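Methyl-accepting chemotaxis protein (Vibrio cholerae, PDB 6CEQ) probably senses oxygen through heme bound in its PAS domains and passes the signal on as a chemotaxis receptor. Local coordinates at residues P74-I79 / N87-A92. Residues are numbered along the deposited sequence; the frame is centred on the assembly and turned at random.
With HEM (protoporphyrin IX containing Fe), chain D.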
loop_
_atom_site.group_PDB
_atom_site.type_symbol
_atom_site.label_atom_id
_atom_site.label_comp_id
_atom_site.label_asym_id
_atom_site.label_seq_id
_atom_site.Cartn_x
_atom_site.Cartn_y
_atom_site.Cartn_z
ATOM N N PRO A 74 -2.016 6.064 13.590
ATOM C CA PRO A 74 -2.566 5.550 12.326
ATOM C C PRO A 74 -3.284 6.579 11.446
ATOM O O PRO A 74 -3.838 7.578 11.927
ATOM C CB PRO A 74 -3.544 4.462 12.791
ATOM C CG PRO A 74 -3.959 4.885 14.147
ATOM C CD PRO A 74 -2.759 5.564 14.762
ATOM N N PHE A 75 -3.234 6.331 10.141
ATOM C CA PHE A 75 -3.863 7.163 9.125
ATOM C C PHE A 75 -4.879 6.328 8.361
ATOM O O PHE A 75 -4.597 5.184 8.003
ATOM C CB PHE A 75 -2.802 7.739 8.162
ATOM C CG PHE A 75 -3.371 8.571 7.049
ATOM C CD1 PHE A 75 -3.502 9.943 7.190
ATOM C CD2 PHE A 75 -3.773 7.982 5.859
ATOM C CE1 PHE A 75 -4.022 10.708 6.169
ATOM C CE2 PHE A 75 -4.293 8.746 4.825
ATOM C CZ PHE A 75 -4.416 10.106 4.980
ATOM N N THR A 76 -6.068 6.890 8.110
ATOM C CA THR A 76 -7.090 6.190 7.343
ATOM C C THR A 76 -7.635 7.089 6.248
ATOM O O THR A 76 -7.716 8.311 6.408
ATOM C CB THR A 76 -8.263 5.719 8.207
ATOM O OG1 THR A 76 -8.986 6.857 8.700
ATOM C CG2 THR A 76 -7.761 4.890 9.378
ATOM N N SER A 77 -8.031 6.467 5.140
ATOM C CA SER A 77 -8.563 7.223 4.014
ATOM C C SER A 77 -9.213 6.259 3.033
ATOM O O SER A 77 -8.967 5.054 3.060
ATOM C CB SER A 77 -7.449 8.016 3.320
ATOM O OG SER A 77 -7.975 8.990 2.446
ATOM N N MET A 78 -10.048 6.812 2.167
ATOM C CA MET A 78 -10.571 6.100 1.013
ATOM C C MET A 78 -9.777 6.555 -0.200
ATOM O O MET A 78 -9.554 7.754 -0.380
ATOM C CB MET A 78 -12.067 6.360 0.840
ATOM C CG MET A 78 -12.639 5.731 -0.400
ATOM S SD MET A 78 -12.650 6.985 -1.688
ATOM C CE MET A 78 -12.108 6.018 -3.067
ATOM N N ILE A 79 -9.299 5.598 -1.003
ATOM C CA ILE A 79 -8.437 5.930 -2.130
ATOM C C ILE A 79 -8.973 5.295 -3.405
ATOM O O ILE A 79 -9.607 4.236 -3.384
ATOM C CB ILE A 79 -6.969 5.513 -1.893
ATOM C CG1 ILE A 79 -6.824 3.991 -1.839
ATOM C CG2 ILE A 79 -6.432 6.155 -0.606
ATOM C CD1 ILE A 79 -5.382 3.539 -1.941
ATOM N N ASN A 87 -10.605 1.135 1.102
ATOM C CA ASN A 87 -10.476 1.797 2.391
ATOM C C ASN A 87 -9.087 1.491 2.929
ATOM O O ASN A 87 -8.739 0.323 3.130
ATOM C CB ASN A 87 -11.554 1.354 3.376
ATOM C CG ASN A 87 -11.585 2.221 4.630
ATOM O OD1 ASN A 87 -10.842 3.204 4.745
ATOM N ND2 ASN A 87 -12.446 1.860 5.578
ATOM N N LEU A 88 -8.286 2.534 3.124
ATOM C CA LEU A 88 -6.876 2.396 3.450
ATOM C C LEU A 88 -6.628 2.620 4.932
ATOM O O LEU A 88 -7.163 3.561 5.530
ATOM C CB LEU A 88 -6.040 3.396 2.640
ATOM C CG LEU A 88 -4.548 3.535 2.955
ATOM C CD1 LEU A 88 -3.802 3.863 1.667
ATOM C CD2 LEU A 88 -4.267 4.617 4.004
ATOM N N THR A 89 -5.776 1.778 5.511
ATOM C CA THR A 89 -5.278 1.985 6.865
ATOM C C THR A 89 -3.762 1.911 6.840
ATOM O O THR A 89 -3.204 0.954 6.306
ATOM C CB THR A 89 -5.823 0.935 7.829
ATOM O OG1 THR A 89 -7.248 0.912 7.733
ATOM C CG2 THR A 89 -5.415 1.277 9.255
ATOM N N CYS A 90 -3.103 2.918 7.416
ATOM C CA CYS A 90 -1.649 2.955 7.512
ATOM C C CYS A 90 -1.259 3.010 8.984
ATOM O O CYS A 90 -1.691 3.913 9.707
ATOM C CB CYS A 90 -1.095 4.171 6.766
ATOM S SG CYS A 90 0.700 4.218 6.667
ATOM N N ILE A 91 -0.451 2.048 9.425
ATOM C CA ILE A 91 -0.026 1.957 10.817
ATOM C C ILE A 91 1.496 1.933 10.868
ATOM O O ILE A 91 2.174 1.587 9.896
ATOM C CB ILE A 91 -0.610 0.718 11.531
ATOM C CG1 ILE A 91 -0.150 -0.568 10.840
ATOM C CG2 ILE A 91 -2.124 0.783 11.557
ATOM C CD1 ILE A 91 0.965 -1.301 11.570
ATOM N N ALA A 92 2.034 2.302 12.031
ATOM C CA ALA A 92 3.474 2.321 12.226
ATOM C C ALA A 92 3.965 0.933 12.613
ATOM O O ALA A 92 3.448 0.324 13.555
ATOM C CB ALA A 92 3.856 3.337 13.314
HETATM C CHA HEM D . -2.819 6.468 -1.484
HETATM C CHB HEM D . 0.952 5.074 1.217
HETATM C CHC HEM D . 1.690 1.484 -2.016
HETATM C CHD HEM D . -0.751 4.167 -5.230
HETATM C C1A HEM D . -1.954 6.291 -0.426
HETATM C C2A HEM D . -2.138 6.827 0.863
HETATM C C3A HEM D . -1.084 6.441 1.631
HETATM C C4A HEM D . -0.231 5.666 0.820
HETATM C CMA HEM D . -0.866 6.785 3.081
HETATM C CAA HEM D . -3.299 7.675 1.314
HETATM C CBA HEM D . -3.124 9.100 0.786
HETATM C CGA HEM D . -4.360 9.905 1.094
HETATM O O1A HEM D . -5.475 9.342 1.150
HETATM O O2A HEM D . -4.270 11.137 1.293
HETATM C C1B HEM D . 1.418 3.914 0.580
HETATM C C2B HEM D . 2.363 3.037 1.178
HETATM C C3B HEM D . 2.587 2.023 0.295
HETATM C C4B HEM D . 1.736 2.307 -0.885
HETATM C CMB HEM D . 2.998 3.199 2.535
HETATM C CAB HEM D . 3.493 0.874 0.476
HETATM C CBB HEM D . 3.523 0.228 1.638
HETATM C C1C HEM D . 1.107 1.900 -3.209
HETATM C C2C HEM D . 1.136 1.214 -4.433
HETATM C C3C HEM D . 0.437 1.981 -5.354
HETATM C C4C HEM D . -0.019 3.145 -4.674
HETATM C CMC HEM D . 1.802 -0.112 -4.698
HETATM C CAC HEM D . 0.208 1.651 -6.772
HETATM C CBC HEM D . -0.077 0.402 -7.127
HETATM C C1D HEM D . -1.574 4.966 -4.432
HETATM C C2D HEM D . -2.683 5.750 -4.987
HETATM C C3D HEM D . -3.255 6.387 -3.949
HETATM C C4D HEM D . -2.500 5.993 -2.753
HETATM C CMD HEM D . -3.097 5.828 -6.435
HETATM C CAD HEM D . -4.437 7.318 -4.003
HETATM C CBD HEM D . -4.107 8.511 -4.901
HETATM C CGD HEM D . -2.877 9.209 -4.383
HETATM O O1D HEM D . -1.828 9.217 -5.065
HETATM O O2D HEM D . -2.903 9.780 -3.270
HETATM N NA HEM D . -0.779 5.583 -0.432
HETATM N NB HEM D . 1.075 3.449 -0.630
HETATM N NC HEM D . 0.407 3.061 -3.376
HETATM N ND HEM D . -1.514 5.151 -3.105
HETATM FE FE HEM D . -0.293 4.380 -1.925
HETATM O O HOH W 1 -1.897 2.515 -1.242
#
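CG lies anti to the backbone N in both F75 (chi1 178°) and L88 (173°), extending the F75 ring and the L88 branches toward each other and the heme from the heme-facing side of a β-hairpin at one edge of the antiparallel PAS-domain sheet, with strand 75-81 outermost. Branched L88 can serve two partners there: L88 CD2 meets the edge of the F75 ring, 3.9 Å from F75 CD2, while L88 CD1 rests on the porphyrin, 3.5 Å from C2A of the heme. The flat, apolar F75 ring reaches one heme propionate, and O1A of that group lies at the ring edge, in its plane. S77, small and polar, suits the place beside this carboxylate, its OG 2.8 Å from heme O1A. I79 completes the apolar wall, its CD1 4.0 Å from L88 CD1 and its CG2 against the heme meso carbon CHA. The strands are joined at two hydrogen-bonded pairs, F75 with C90 and S77 with L88; at the latter, L88 N donates to S77 O over 2.6 Å. On the other, more exposed face, T76 and T89 form a non-hydrogen-bonded pair; their β-branches suit extended strands and their hydroxyls this setting. C90 is buried against P103 and L105 of strand 100-109, and its compact side chain still meets F75, CB to CB at 4.2 Å.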